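Anopheles gambiae adenosine kinase (Anopheles gambiae, PDB 3LOO) catalyses the phosphorylation of adenosine to AMP by ATP, as a member of the pfkB family of carbohydrate kinases. Local coordinates at residues M25-G30 and Q178-S183; S86-Q91 and T120-N125; I101-V106 and N125-R130; Q129-S134 and A157-P162; G205-M210 and V232-G237. One frame throughout, in Å; residues are numbered along the deposited sequence.

Interactions 1, 3 and 5 are parallel strand pairings in one nine-stranded sheet and illustrate how such a sheet is built: backbone bonds run between neighbouring strands while apolar side chains pack above and below. Interaction 1 lies closest to the centre of the chain, bonded to the strand 100-107 of interaction 3 and the strand 207-211 of interaction 5. Interaction 2 is also buried, but joins helix 82-94 to the end of helix 110-122 through carbons, carbonyls and flat polar groups. Interaction 4 is partly buried and shares strand 125-131 with interaction 3. It relies mainly on side-chain hydrogen bonds between a glutamine, two serines and a loop, at the end of an edge strand.

Interaction 1: M25-G30 and Q178-S183; sequences MLVGLG and QFFYVS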
# COMPACT_ATOMS: atom_id res chain seq x y z
N MET A 25 2.32 -17.50 3.10
CA MET A 25 3.71 -17.06 2.94
C MET A 25 3.91 -15.54 3.20
O MET A 25 5.00 -15.11 3.64
CB MET A 25 4.23 -17.41 1.55
CG MET A 25 4.09 -18.92 1.24
SD MET A 25 4.76 -19.30 -0.35
CE MET A 25 3.66 -18.62 -1.52
N LEU A 26 2.88 -14.74 2.89
CA LEU A 26 2.96 -13.28 2.92
C LEU A 26 1.93 -12.79 3.92
O LEU A 26 0.77 -13.20 3.85
CB LEU A 26 2.65 -12.74 1.53
CG LEU A 26 2.38 -11.23 1.40
CD1 LEU A 26 3.61 -10.41 1.86
CD2 LEU A 26 2.03 -10.90 -0.05
N VAL A 27 2.33 -11.98 4.90
CA VAL A 27 1.34 -11.24 5.67
C VAL A 27 1.45 -9.74 5.43
O VAL A 27 2.55 -9.20 5.37
CB VAL A 27 1.17 -11.62 7.18
CG1 VAL A 27 1.90 -12.85 7.60
CG2 VAL A 27 1.32 -10.40 8.15
N GLY A 28 0.29 -9.12 5.22
CA GLY A 28 0.15 -7.69 5.03
C GLY A 28 -0.66 -7.10 6.15
O GLY A 28 -1.64 -7.68 6.58
N LEU A 29 -0.25 -5.94 6.65
CA LEU A 29 -1.00 -5.21 7.66
C LEU A 29 -1.35 -3.85 7.05
O LEU A 29 -0.48 -3.19 6.53
CB LEU A 29 -0.15 -4.96 8.90
CG LEU A 29 0.22 -6.07 9.88
CD1 LEU A 29 1.04 -7.10 9.22
CD2 LEU A 29 1.07 -5.40 11.01
N GLY A 30 -2.61 -3.45 7.13
CA GLY A 30 -3.01 -2.17 6.58
C GLY A 30 -4.42 -1.77 6.99
O GLY A 30 -5.00 -2.34 7.93
N GLN A 178 6.72 -15.90 5.58
CA GLN A 178 8.12 -15.70 5.16
C GLN A 178 8.40 -14.26 4.74
O GLN A 178 9.56 -13.88 4.60
CB GLN A 178 8.48 -16.69 4.03
CG GLN A 178 8.22 -18.16 4.45
CD GLN A 178 8.54 -19.21 3.37
OE1 GLN A 178 8.05 -19.12 2.23
NE2 GLN A 178 9.33 -20.22 3.74
N PHE A 179 7.33 -13.48 4.54
CA PHE A 179 7.40 -12.11 3.95
C PHE A 179 6.35 -11.24 4.64
O PHE A 179 5.22 -11.71 4.91
CB PHE A 179 7.06 -12.12 2.45
CG PHE A 179 7.95 -13.01 1.61
CD1 PHE A 179 9.16 -12.52 1.10
CD2 PHE A 179 7.57 -14.33 1.33
CE1 PHE A 179 9.99 -13.35 0.34
CE2 PHE A 179 8.38 -15.16 0.57
CZ PHE A 179 9.60 -14.67 0.07
N PHE A 180 6.69 -9.97 4.86
CA PHE A 180 5.80 -9.03 5.56
C PHE A 180 5.76 -7.74 4.77
O PHE A 180 6.80 -7.27 4.28
CB PHE A 180 6.26 -8.76 7.00
CG PHE A 180 6.26 -9.97 7.88
CD1 PHE A 180 5.11 -10.38 8.54
CD2 PHE A 180 7.43 -10.73 8.03
CE1 PHE A 180 5.11 -11.50 9.37
CE2 PHE A 180 7.46 -11.89 8.84
CZ PHE A 180 6.28 -12.28 9.51
N TYR A 181 4.55 -7.18 4.64
CA TYR A 181 4.35 -5.94 3.90
C TYR A 181 3.42 -5.03 4.69
O TYR A 181 2.32 -5.45 5.09
CB TYR A 181 3.81 -6.19 2.49
CG TYR A 181 3.59 -4.94 1.70
CD1 TYR A 181 4.63 -3.99 1.52
CD2 TYR A 181 2.33 -4.65 1.13
CE1 TYR A 181 4.41 -2.79 0.78
CE2 TYR A 181 2.10 -3.49 0.42
CZ TYR A 181 3.15 -2.56 0.24
OH TYR A 181 2.93 -1.41 -0.49
N VAL A 182 3.84 -3.79 4.90
CA VAL A 182 3.05 -2.81 5.65
C VAL A 182 3.06 -1.49 4.90
O VAL A 182 4.06 -1.15 4.30
CB VAL A 182 3.59 -2.62 7.07
CG1 VAL A 182 2.71 -1.64 7.86
CG2 VAL A 182 3.60 -3.97 7.86
N SER A 183 1.96 -0.75 4.91
CA SER A 183 1.96 0.58 4.24
C SER A 183 2.36 1.64 5.27
O SER A 183 2.14 1.45 6.47
CB SER A 183 0.58 0.93 3.70
OG SER A 183 -0.36 0.89 4.76
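V27 and F180 lie side by side and point the same way, with V27 CG2 at the edge of the phenyl ring, 3.8 Å from F180 CD1. Their neighbours turn to the other face, where L26 crosses F179 at about a right angle and L26 CD1 sits 3.9 Å from F179 CB. The backbone of V27 is gripped at both ends: V27 N donates to F179 O at 2.9 Å, and Y181 N reaches V27 O at 2.9 Å in the carbonyl plane. Further on, L29 N donates to Y181 O, 3.0 Å away. M25 O, at the start, accepts a bond of 2.7 Å from Q178 N and a weak one from F179 N. The F179 ring is brought edge-on to that same oxygen because its CG stands beside the backbone N (chi1 -58°), leaving F179 CD2 3.5 Å from M25 O. This parallel pair is the point in the alpha/beta sheet of the pfkB fold where the strand order turns back, strand 26-29 lying between strands 100-107 and 179-183. Beyond the pair, L26 packs on L87 and L328, while F180 and V182 meet F208. Y181 OH is hydrogen-bonded to N211 ND2, and S183 OG to F186 N; the S183 side chain lies about 5 Å from the bound bis(adenosine)-5'-tetraphosphate.

Interaction 2: S86-Q91 and T120-N125; sequences SLRVAQ and TSNGVN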
# COMPACT_ATOMS: atom_id res chain seq x y z
N SER A 86 -2.89 -4.38 -2.96
CA SER A 86 -1.67 -5.06 -3.37
C SER A 86 -1.78 -6.59 -3.18
O SER A 86 -1.39 -7.36 -4.06
CB SER A 86 -0.46 -4.48 -2.60
OG SER A 86 -0.11 -3.18 -3.09
N LEU A 87 -2.29 -7.02 -2.04
CA LEU A 87 -2.49 -8.45 -1.79
C LEU A 87 -3.53 -9.09 -2.75
O LEU A 87 -3.36 -10.24 -3.18
CB LEU A 87 -2.80 -8.70 -0.31
CG LEU A 87 -1.57 -8.95 0.54
CD1 LEU A 87 -0.53 -7.84 0.51
CD2 LEU A 87 -2.01 -9.25 2.01
N ARG A 88 -4.57 -8.33 -3.13
CA ARG A 88 -5.56 -8.82 -4.09
C ARG A 88 -4.92 -9.00 -5.49
O ARG A 88 -5.13 -10.04 -6.12
CB ARG A 88 -6.81 -7.91 -4.13
CG ARG A 88 -7.68 -7.93 -2.82
CD ARG A 88 -8.83 -6.88 -2.87
NE ARG A 88 -9.53 -7.04 -4.15
CZ ARG A 88 -10.02 -6.07 -4.91
NH1 ARG A 88 -9.92 -4.79 -4.56
NH2 ARG A 88 -10.61 -6.38 -6.06
N VAL A 89 -4.13 -8.02 -5.92
CA VAL A 89 -3.38 -8.14 -7.18
C VAL A 89 -2.38 -9.31 -7.14
O VAL A 89 -2.36 -10.11 -8.07
CB VAL A 89 -2.72 -6.77 -7.62
CG1 VAL A 89 -1.76 -6.93 -8.88
CG2 VAL A 89 -3.81 -5.71 -7.86
N ALA A 90 -1.58 -9.42 -6.07
CA ALA A 90 -0.70 -10.56 -5.89
C ALA A 90 -1.42 -11.94 -5.93
O ALA A 90 -0.91 -12.89 -6.54
CB ALA A 90 0.10 -10.43 -4.58
N GLN A 91 -2.56 -12.07 -5.26
CA GLN A 91 -3.35 -13.29 -5.31
C GLN A 91 -3.92 -13.59 -6.72
O GLN A 91 -3.94 -14.77 -7.18
CB GLN A 91 -4.48 -13.19 -4.28
CG GLN A 91 -4.01 -13.55 -2.90
CD GLN A 91 -3.64 -15.05 -2.77
OE1 GLN A 91 -3.97 -15.88 -3.62
NE2 GLN A 91 -3.00 -15.37 -1.68
N THR A 120 -11.67 -11.96 -0.42
CA THR A 120 -11.75 -13.44 -0.39
C THR A 120 -11.93 -14.04 -1.80
O THR A 120 -11.29 -15.02 -2.10
CB THR A 120 -12.84 -13.97 0.60
OG1 THR A 120 -12.46 -13.61 1.93
CG2 THR A 120 -12.94 -15.54 0.55
N SER A 121 -12.77 -13.45 -2.65
CA SER A 121 -12.89 -13.93 -4.04
C SER A 121 -11.60 -13.94 -4.82
O SER A 121 -11.38 -14.85 -5.61
CB SER A 121 -13.89 -13.14 -4.84
OG SER A 121 -15.09 -13.18 -4.10
N ASN A 122 -10.77 -12.92 -4.60
CA ASN A 122 -9.45 -12.82 -5.23
C ASN A 122 -8.42 -13.80 -4.69
O ASN A 122 -7.39 -14.01 -5.34
CB ASN A 122 -8.92 -11.38 -5.16
CG ASN A 122 -9.76 -10.40 -5.99
OD1 ASN A 122 -10.22 -10.73 -7.09
ND2 ASN A 122 -9.96 -9.21 -5.46
N GLY A 123 -8.69 -14.39 -3.51
CA GLY A 123 -7.81 -15.43 -2.95
C GLY A 123 -7.11 -15.02 -1.64
O GLY A 123 -6.38 -15.81 -1.03
N VAL A 124 -7.33 -13.79 -1.18
CA VAL A 124 -6.77 -13.39 0.11
C VAL A 124 -7.44 -14.11 1.26
O VAL A 124 -8.68 -14.26 1.31
CB VAL A 124 -6.88 -11.84 0.31
CG1 VAL A 124 -6.17 -11.39 1.59
CG2 VAL A 124 -6.31 -11.13 -0.93
N ASN A 125 -6.61 -14.55 2.21
CA ASN A 125 -7.09 -14.97 3.49
C ASN A 125 -7.22 -13.70 4.35
O ASN A 125 -6.23 -13.21 4.90
CB ASN A 125 -6.12 -15.99 4.13
CG ASN A 125 -6.55 -16.42 5.51
OD1 ASN A 125 -7.58 -15.97 6.00
ND2 ASN A 125 -5.77 -17.30 6.16
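A Schellman motif ends helix 110-122 at G123, and this helix terminus rests against Q91 and R88 of helix 82-94. G123 takes up a positive phi of 114°, a conformation that glycine readily adopts, and G123 N is bonded back to T120 O at 3.0 Å. The turn brings the last carbonyl groups over the neighbouring helix: Q91 CB lies 3.2 Å from N122 O, and Q91 CG is 3.7 Å from V124 N, the glutamine chain being bent at chi2. V124 then puts one methyl into the surface of helix 82-94. With CG1 anti to the backbone N (chi1 -174°), V124 CG2 does the touching, 3.8 Å from L87 O, and it also meets the CG atoms of Q91 and R88. The R88 side chain bends at chi3 and meets N122 edge to edge. N122 CG lies in the guanidinium plane, 3.8 Å from R88 NE, and the two flat groups are only 16° apart. R88 also makes a cation-pi contact with F355, which N122 touches as well, and its side chain is about 8 Å from the bound bis(adenosine)-5'-tetraphosphate. The cationic guanidinium thus has the polar N122 amide at one edge and the F355 ring as a cation-pi partner, which probably eases the burial of its charge, while the V124 methyl packs on the aliphatic part of the same chain.

Interaction 3: I101-V106 and N125-R130; sequences IFFGCV and NVQYQR
Strands 101-106 and 125-130 run parallel, their axes 33° apart and 4.5 Å at closest approach. Four bonds join them, two at each end: F102 N to N125 O, Q127 N to F102 O (2.8 Å), Q129 N to G104 O, and V106 N to Q129 O (3.0 Å). On one face the Y128 ring is held between two aliphatic groups. V106 CG1, anti to the carbonyl carbon (chi1 -66°), stands over its centre in a CH-pi contact, 3.7 Å from the centroid of the Y128 ring, and V126 CB lies over the opposite face. F102 comes to the edge of the same ring, with F102 CD2 3.6 Å from Y128 CE1. The other methyl, V106 CG2, lies over one face of the R130 guanidinium, toward its rim, 3.7 Å from R130 CZ. These strands belong to a beta-alpha-beta crossover whose connecting helix 110-122 packs on this face, touching Y128 and R130, and strand 125-131 is one of the two edge strands of the sheet. The other face carries F103, whose edge meets the backbone of Q127 with F103 CD1 3.4 Å from Q127 O, while I101 CG2 leans over a ring face near the rim. Y128 OH is hydrogen-bonded to Q84 OE1, and Q127 O to H164 NE2.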
# COMPACT_ATOMS: atom_id res chain seq x y z
N ILE A 101 -2.07 -13.42 3.55
CA ILE A 101 -2.95 -13.14 4.67
C ILE A 101 -3.02 -11.60 4.90
O ILE A 101 -1.97 -10.95 4.91
CB ILE A 101 -2.42 -13.80 5.96
CG1 ILE A 101 -2.43 -15.34 5.82
CG2 ILE A 101 -3.28 -13.39 7.14
CD1 ILE A 101 -1.58 -16.00 6.88
N PHE A 102 -4.22 -11.05 5.06
CA PHE A 102 -4.40 -9.62 5.34
C PHE A 102 -4.90 -9.38 6.78
O PHE A 102 -5.91 -9.97 7.19
CB PHE A 102 -5.33 -8.93 4.30
CG PHE A 102 -5.55 -7.43 4.59
CD1 PHE A 102 -4.58 -6.50 4.29
CD2 PHE A 102 -6.70 -7.00 5.19
CE1 PHE A 102 -4.74 -5.13 4.58
CE2 PHE A 102 -6.88 -5.60 5.50
CZ PHE A 102 -5.89 -4.68 5.18
N PHE A 103 -4.21 -8.51 7.52
CA PHE A 103 -4.68 -8.05 8.83
C PHE A 103 -5.03 -6.56 8.77
O PHE A 103 -4.21 -5.74 8.31
CB PHE A 103 -3.64 -8.22 9.95
CG PHE A 103 -3.29 -9.64 10.29
CD1 PHE A 103 -4.26 -10.52 10.80
CD2 PHE A 103 -1.97 -10.07 10.20
CE1 PHE A 103 -3.93 -11.83 11.16
CE2 PHE A 103 -1.61 -11.39 10.56
CZ PHE A 103 -2.62 -12.26 11.05
N GLY A 104 -6.22 -6.22 9.26
CA GLY A 104 -6.63 -4.83 9.46
C GLY A 104 -8.00 -4.87 10.11
O GLY A 104 -8.56 -5.97 10.31
N CYS A 105 -8.54 -3.70 10.45
CA CYS A 105 -9.82 -3.61 11.18
C CYS A 105 -10.95 -2.97 10.38
O CYS A 105 -10.79 -1.88 9.76
CB CYS A 105 -9.62 -2.88 12.51
SG CYS A 105 -11.06 -3.00 13.67
N VAL A 106 -12.11 -3.63 10.42
CA VAL A 106 -13.30 -3.20 9.68
C VAL A 106 -14.43 -3.06 10.70
O VAL A 106 -14.28 -3.46 11.87
CB VAL A 106 -13.75 -4.19 8.56
CG1 VAL A 106 -12.72 -4.28 7.40
CG2 VAL A 106 -14.09 -5.59 9.14
N ASN A 125 -6.61 -14.55 2.21
CA ASN A 125 -7.09 -14.97 3.49
C ASN A 125 -7.22 -13.70 4.35
O ASN A 125 -6.23 -13.21 4.90
CB ASN A 125 -6.12 -15.99 4.13
CG ASN A 125 -6.55 -16.42 5.51
OD1 ASN A 125 -7.58 -15.97 6.00
ND2 ASN A 125 -5.77 -17.30 6.16
N VAL A 126 -8.44 -13.17 4.46
CA VAL A 126 -8.63 -11.95 5.24
C VAL A 126 -8.86 -12.29 6.70
O VAL A 126 -9.69 -13.12 7.03
CB VAL A 126 -9.80 -11.04 4.75
CG1 VAL A 126 -9.71 -10.86 3.25
CG2 VAL A 126 -11.09 -11.61 5.14
N GLN A 127 -8.09 -11.65 7.55
CA GLN A 127 -8.18 -11.89 8.99
C GLN A 127 -8.48 -10.57 9.68
O GLN A 127 -7.64 -9.99 10.37
CB GLN A 127 -6.90 -12.56 9.46
CG GLN A 127 -6.74 -13.97 8.87
CD GLN A 127 -7.71 -14.99 9.47
OE1 GLN A 127 -8.23 -15.86 8.76
NE2 GLN A 127 -7.93 -14.90 10.78
N TYR A 128 -9.68 -10.06 9.38
CA TYR A 128 -10.12 -8.75 9.89
C TYR A 128 -10.41 -8.80 11.39
O TYR A 128 -11.11 -9.70 11.85
CB TYR A 128 -11.41 -8.28 9.20
CG TYR A 128 -11.37 -7.91 7.73
CD1 TYR A 128 -10.21 -7.42 7.09
CD2 TYR A 128 -12.52 -8.04 6.96
CE1 TYR A 128 -10.24 -7.08 5.71
CE2 TYR A 128 -12.56 -7.68 5.61
CZ TYR A 128 -11.42 -7.20 4.99
OH TYR A 128 -11.52 -6.89 3.62
N GLN A 129 -9.88 -7.84 12.12
CA GLN A 129 -10.42 -7.48 13.43
C GLN A 129 -11.75 -6.74 13.18
O GLN A 129 -11.96 -6.12 12.14
CB GLN A 129 -9.41 -6.58 14.18
CG GLN A 129 -9.77 -6.21 15.62
CD GLN A 129 -8.64 -5.49 16.34
OE1 GLN A 129 -7.69 -5.04 15.72
NE2 GLN A 129 -8.76 -5.38 17.65
N ARG A 130 -12.67 -6.83 14.14
CA ARG A 130 -14.02 -6.28 13.99
C ARG A 130 -14.21 -5.22 15.05
O ARG A 130 -13.98 -5.47 16.22
CB ARG A 130 -15.11 -7.35 14.17
CG ARG A 130 -15.14 -8.38 13.10
CD ARG A 130 -15.56 -7.71 11.88
NE ARG A 130 -15.52 -8.60 10.75
CZ ARG A 130 -16.29 -8.46 9.67
NH1 ARG A 130 -17.20 -7.46 9.60
NH2 ARG A 130 -16.15 -9.34 8.69

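Interaction 4: Q129-S134 and A157-P162; sequences QRSATS and ANDFTP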
# COMPACT_ATOMS: atom_id res chain seq x y z
N GLN A 129 -9.88 -7.84 12.12
CA GLN A 129 -10.42 -7.48 13.43
C GLN A 129 -11.75 -6.74 13.18
O GLN A 129 -11.96 -6.12 12.14
CB GLN A 129 -9.41 -6.58 14.18
CG GLN A 129 -9.77 -6.21 15.62
CD GLN A 129 -8.64 -5.49 16.34
OE1 GLN A 129 -7.69 -5.04 15.72
NE2 GLN A 129 -8.76 -5.38 17.65
N ARG A 130 -12.67 -6.83 14.14
CA ARG A 130 -14.02 -6.28 13.99
C ARG A 130 -14.21 -5.22 15.05
O ARG A 130 -13.98 -5.47 16.22
CB ARG A 130 -15.11 -7.35 14.17
CG ARG A 130 -15.14 -8.38 13.10
CD ARG A 130 -15.56 -7.71 11.88
NE ARG A 130 -15.52 -8.60 10.75
CZ ARG A 130 -16.29 -8.46 9.67
NH1 ARG A 130 -17.20 -7.46 9.60
NH2 ARG A 130 -16.15 -9.34 8.69
N SER A 131 -14.63 -4.04 14.63
CA SER A 131 -15.05 -3.00 15.56
C SER A 131 -16.59 -2.97 15.62
O SER A 131 -17.27 -2.83 14.59
CB SER A 131 -14.53 -1.64 15.10
OG SER A 131 -14.85 -0.64 16.04
N ALA A 132 -17.16 -3.09 16.81
CA ALA A 132 -18.63 -2.90 16.89
C ALA A 132 -19.02 -1.42 17.05
O ALA A 132 -20.21 -1.05 16.83
CB ALA A 132 -19.24 -3.77 17.99
N THR A 133 -18.03 -0.58 17.38
CA THR A 133 -18.27 0.86 17.60
C THR A 133 -18.08 1.75 16.40
O THR A 133 -18.72 2.80 16.33
CB THR A 133 -17.44 1.46 18.77
OG1 THR A 133 -16.05 1.48 18.42
CG2 THR A 133 -17.67 0.67 20.07
N SER A 134 -17.20 1.39 15.45
CA SER A 134 -17.04 2.23 14.26
C SER A 134 -17.48 1.53 12.98
O SER A 134 -17.39 0.29 12.86
CB SER A 134 -15.59 2.74 14.09
OG SER A 134 -15.09 3.27 15.31
N ALA A 157 -10.87 1.17 10.67
CA ALA A 157 -9.45 0.81 10.44
C ALA A 157 -8.55 1.35 11.56
O ALA A 157 -7.50 0.78 11.82
CB ALA A 157 -8.95 1.27 9.08
N ASN A 158 -8.97 2.47 12.18
CA ASN A 158 -8.27 3.02 13.33
C ASN A 158 -8.49 2.24 14.63
O ASN A 158 -7.77 2.48 15.61
CB ASN A 158 -8.59 4.51 13.56
CG ASN A 158 -7.36 5.33 13.87
OD1 ASN A 158 -6.52 4.96 14.72
ND2 ASN A 158 -7.20 6.42 13.18
N ASP A 159 -9.44 1.32 14.67
CA ASP A 159 -9.64 0.51 15.86
C ASP A 159 -8.76 -0.72 15.94
O ASP A 159 -9.00 -1.56 16.77
CB ASP A 159 -11.12 0.12 16.00
CG ASP A 159 -12.04 1.34 16.19
OD1 ASP A 159 -11.52 2.43 16.49
OD2 ASP A 159 -13.27 1.23 16.02
N PHE A 160 -7.76 -0.84 15.07
CA PHE A 160 -6.88 -2.00 15.09
C PHE A 160 -6.06 -1.99 16.37
O PHE A 160 -5.54 -0.94 16.76
CB PHE A 160 -5.93 -1.97 13.89
CG PHE A 160 -5.02 -3.17 13.80
CD1 PHE A 160 -5.41 -4.28 13.05
CD2 PHE A 160 -3.80 -3.20 14.46
CE1 PHE A 160 -4.60 -5.41 12.97
CE2 PHE A 160 -2.98 -4.33 14.37
CZ PHE A 160 -3.38 -5.43 13.62
N THR A 161 -5.90 -3.15 17.00
CA THR A 161 -5.07 -3.25 18.21
C THR A 161 -4.05 -4.36 18.11
O THR A 161 -4.33 -5.42 17.53
CB THR A 161 -5.91 -3.47 19.49
OG1 THR A 161 -6.70 -4.65 19.34
CG2 THR A 161 -6.78 -2.31 19.77
N PRO A 162 -2.85 -4.14 18.70
CA PRO A 162 -1.81 -5.18 18.72
C PRO A 162 -2.32 -6.52 19.22
O PRO A 162 -1.79 -7.56 18.85
CB PRO A 162 -0.78 -4.61 19.71
CG PRO A 162 -0.95 -3.12 19.62
CD PRO A 162 -2.40 -2.86 19.30
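The extended side chain of Q129 lies across T161 at about a right angle and is held there by both ends of its amide. Q129 OE1 receives T161 N on a lone pair in its carbonyl plane (2.9 Å), while Q129 NE2 donates to T161 OG1 at 2.8 Å, again close to the amide plane. Two bonds to a single residue fix the rotation of the amide, and Q129 OE1 also comes 3.6 Å from F160 CD1. A second polar cluster forms round D159, whose OD2 accepts from S134 OG at 2.8 Å on its syn side, and from S131 OG in a bond modelled so short that its exact length is doubtful. S131 swings its hydroxyl anti to the backbone N (chi1 -176°), where S131 OG also accepts S134 N at 3.2 Å in an ST motif that turns the chain after the strand. The contact thus joins the end of strand 125-131, at one edge of the large sheet, to the loop that follows strand 147-153 of the separate five-stranded sheet, consistent with the lid of pfkB kinases. F160 turns to the neighbouring helix 187-203, packing on V189 and S193, and stands edge-to-face with F186.

Interaction 5: G205-M210 and V232-G237; sequences GRMFMM and VDVLFG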
# COMPACT_ATOMS: atom_id res chain seq x y z
N GLY A 205 15.61 -13.26 10.17
CA GLY A 205 16.03 -13.15 8.78
C GLY A 205 14.94 -13.10 7.71
O GLY A 205 15.23 -13.34 6.55
N ARG A 206 13.70 -12.77 8.07
CA ARG A 206 12.64 -12.68 7.04
C ARG A 206 12.51 -11.26 6.42
O ARG A 206 12.96 -10.28 7.01
CB ARG A 206 11.32 -13.20 7.60
CG ARG A 206 11.38 -14.73 7.98
CD ARG A 206 10.15 -15.20 8.72
NE ARG A 206 10.06 -14.69 10.07
CZ ARG A 206 8.99 -14.76 10.84
NH1 ARG A 206 7.84 -15.31 10.41
NH2 ARG A 206 9.06 -14.27 12.08
N MET A 207 11.93 -11.17 5.24
CA MET A 207 11.79 -9.87 4.57
C MET A 207 10.66 -9.02 5.15
O MET A 207 9.53 -9.50 5.35
CB MET A 207 11.62 -10.04 3.07
CG MET A 207 12.95 -10.28 2.34
SD MET A 207 12.64 -10.57 0.60
CE MET A 207 12.72 -8.88 0.02
N PHE A 208 10.99 -7.77 5.46
CA PHE A 208 9.99 -6.76 5.90
C PHE A 208 10.06 -5.64 4.85
O PHE A 208 11.14 -5.15 4.47
CB PHE A 208 10.20 -6.27 7.33
CG PHE A 208 9.16 -5.27 7.78
CD1 PHE A 208 8.00 -5.70 8.37
CD2 PHE A 208 9.34 -3.89 7.53
CE1 PHE A 208 7.02 -4.80 8.75
CE2 PHE A 208 8.35 -2.96 7.88
CZ PHE A 208 7.18 -3.43 8.49
N MET A 209 8.90 -5.31 4.32
CA MET A 209 8.79 -4.40 3.22
C MET A 209 7.71 -3.37 3.58
O MET A 209 6.76 -3.67 4.32
CB MET A 209 8.44 -5.16 1.93
CG MET A 209 9.46 -6.30 1.60
SD MET A 209 8.92 -7.36 0.27
CE MET A 209 7.87 -8.48 1.19
N MET A 210 7.85 -2.17 3.05
CA MET A 210 6.85 -1.13 3.33
C MET A 210 6.77 -0.12 2.21
O MET A 210 7.60 -0.10 1.31
CB MET A 210 7.09 -0.45 4.69
CG MET A 210 8.42 0.29 4.85
SD MET A 210 8.40 1.57 6.16
CE MET A 210 7.48 2.88 5.30
N VAL A 232 13.80 -2.37 7.50
CA VAL A 232 13.16 -2.39 6.17
C VAL A 232 14.08 -2.97 5.13
O VAL A 232 15.14 -2.41 4.87
CB VAL A 232 12.65 -0.99 5.78
CG1 VAL A 232 12.19 -0.97 4.34
CG2 VAL A 232 11.47 -0.61 6.74
N ASP A 233 13.67 -4.10 4.51
CA ASP A 233 14.44 -4.73 3.43
C ASP A 233 14.14 -4.13 2.07
O ASP A 233 15.01 -4.08 1.21
CB ASP A 233 14.20 -6.26 3.37
CG ASP A 233 14.68 -6.95 4.62
OD1 ASP A 233 13.84 -7.30 5.46
OD2 ASP A 233 15.91 -7.04 4.78
N VAL A 234 12.88 -3.77 1.86
CA VAL A 234 12.41 -3.16 0.59
C VAL A 234 11.49 -1.97 0.94
O VAL A 234 10.52 -2.11 1.70
CB VAL A 234 11.65 -4.15 -0.36
CG1 VAL A 234 11.38 -3.49 -1.72
CG2 VAL A 234 12.41 -5.51 -0.61
N LEU A 235 11.80 -0.80 0.36
CA LEU A 235 10.94 0.37 0.48
C LEU A 235 10.42 0.75 -0.94
O LEU A 235 11.21 0.95 -1.85
CB LEU A 235 11.73 1.54 1.06
CG LEU A 235 10.98 2.89 1.12
CD1 LEU A 235 9.72 2.74 1.95
CD2 LEU A 235 11.86 4.08 1.64
N PHE A 236 9.11 0.82 -1.09
CA PHE A 236 8.46 1.30 -2.31
C PHE A 236 7.95 2.72 -2.05
O PHE A 236 7.61 3.07 -0.90
CB PHE A 236 7.24 0.44 -2.64
CG PHE A 236 7.53 -1.05 -2.78
CD1 PHE A 236 7.93 -1.57 -4.00
CD2 PHE A 236 7.33 -1.92 -1.70
CE1 PHE A 236 8.14 -2.98 -4.16
CE2 PHE A 236 7.57 -3.31 -1.83
CZ PHE A 236 7.97 -3.83 -3.06
N GLY A 237 7.86 3.52 -3.10
CA GLY A 237 7.19 4.83 -3.01
C GLY A 237 7.18 5.50 -4.36
O GLY A 237 7.87 5.05 -5.28
O HOH W 1 15.64 -9.41 6.37
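M209 and V234 form the dense part of this contact, their side chains side by side with M209 CG 3.6 Å from V234 CB. M207 bends at chi3 and brings M207 CE to 3.4 Å from V234 CG2, tighter than usual van der Waals contact. On the other face M210 crosses V232 at about a right angle: M210 CG lies between the backbone N and carbonyl carbon (chi1 62°), which puts it 3.7 Å from V232 CG2. That valine methyl also meets the F208 ring in its plane, at the edge. V234 CG1 lies over one face of the F236 ring, toward its rim, and M210 O lies near the ring's edge. Two backbone bonds hold this end, M210 N to V234 O (3.0 Å) and the straighter F236 N to M210 O. Strands 207-211 and 234-238 are parallel neighbours in the alpha/beta sheet, followed on the far side by strand 276-281. Toward the partly exposed R206 the pairing changes character. D233 grips F208 from both ends: D233 N donates to F208 O at 2.7 Å, and D233 OD1 takes F208 N at 2.9 Å on its anti lone pair, the carboxylate standing in for a backbone acceptor. V234 N adds only a weak bond to F208 O. A water lies 2.9 Å from R206 O and also near D233 OD2, a weaker link, with more acceptors in reach than protons to give; D233 OD2 has its stronger partner in a salt bridge to K268. G205 ends the preceding helix 187-203 in a Schellman motif.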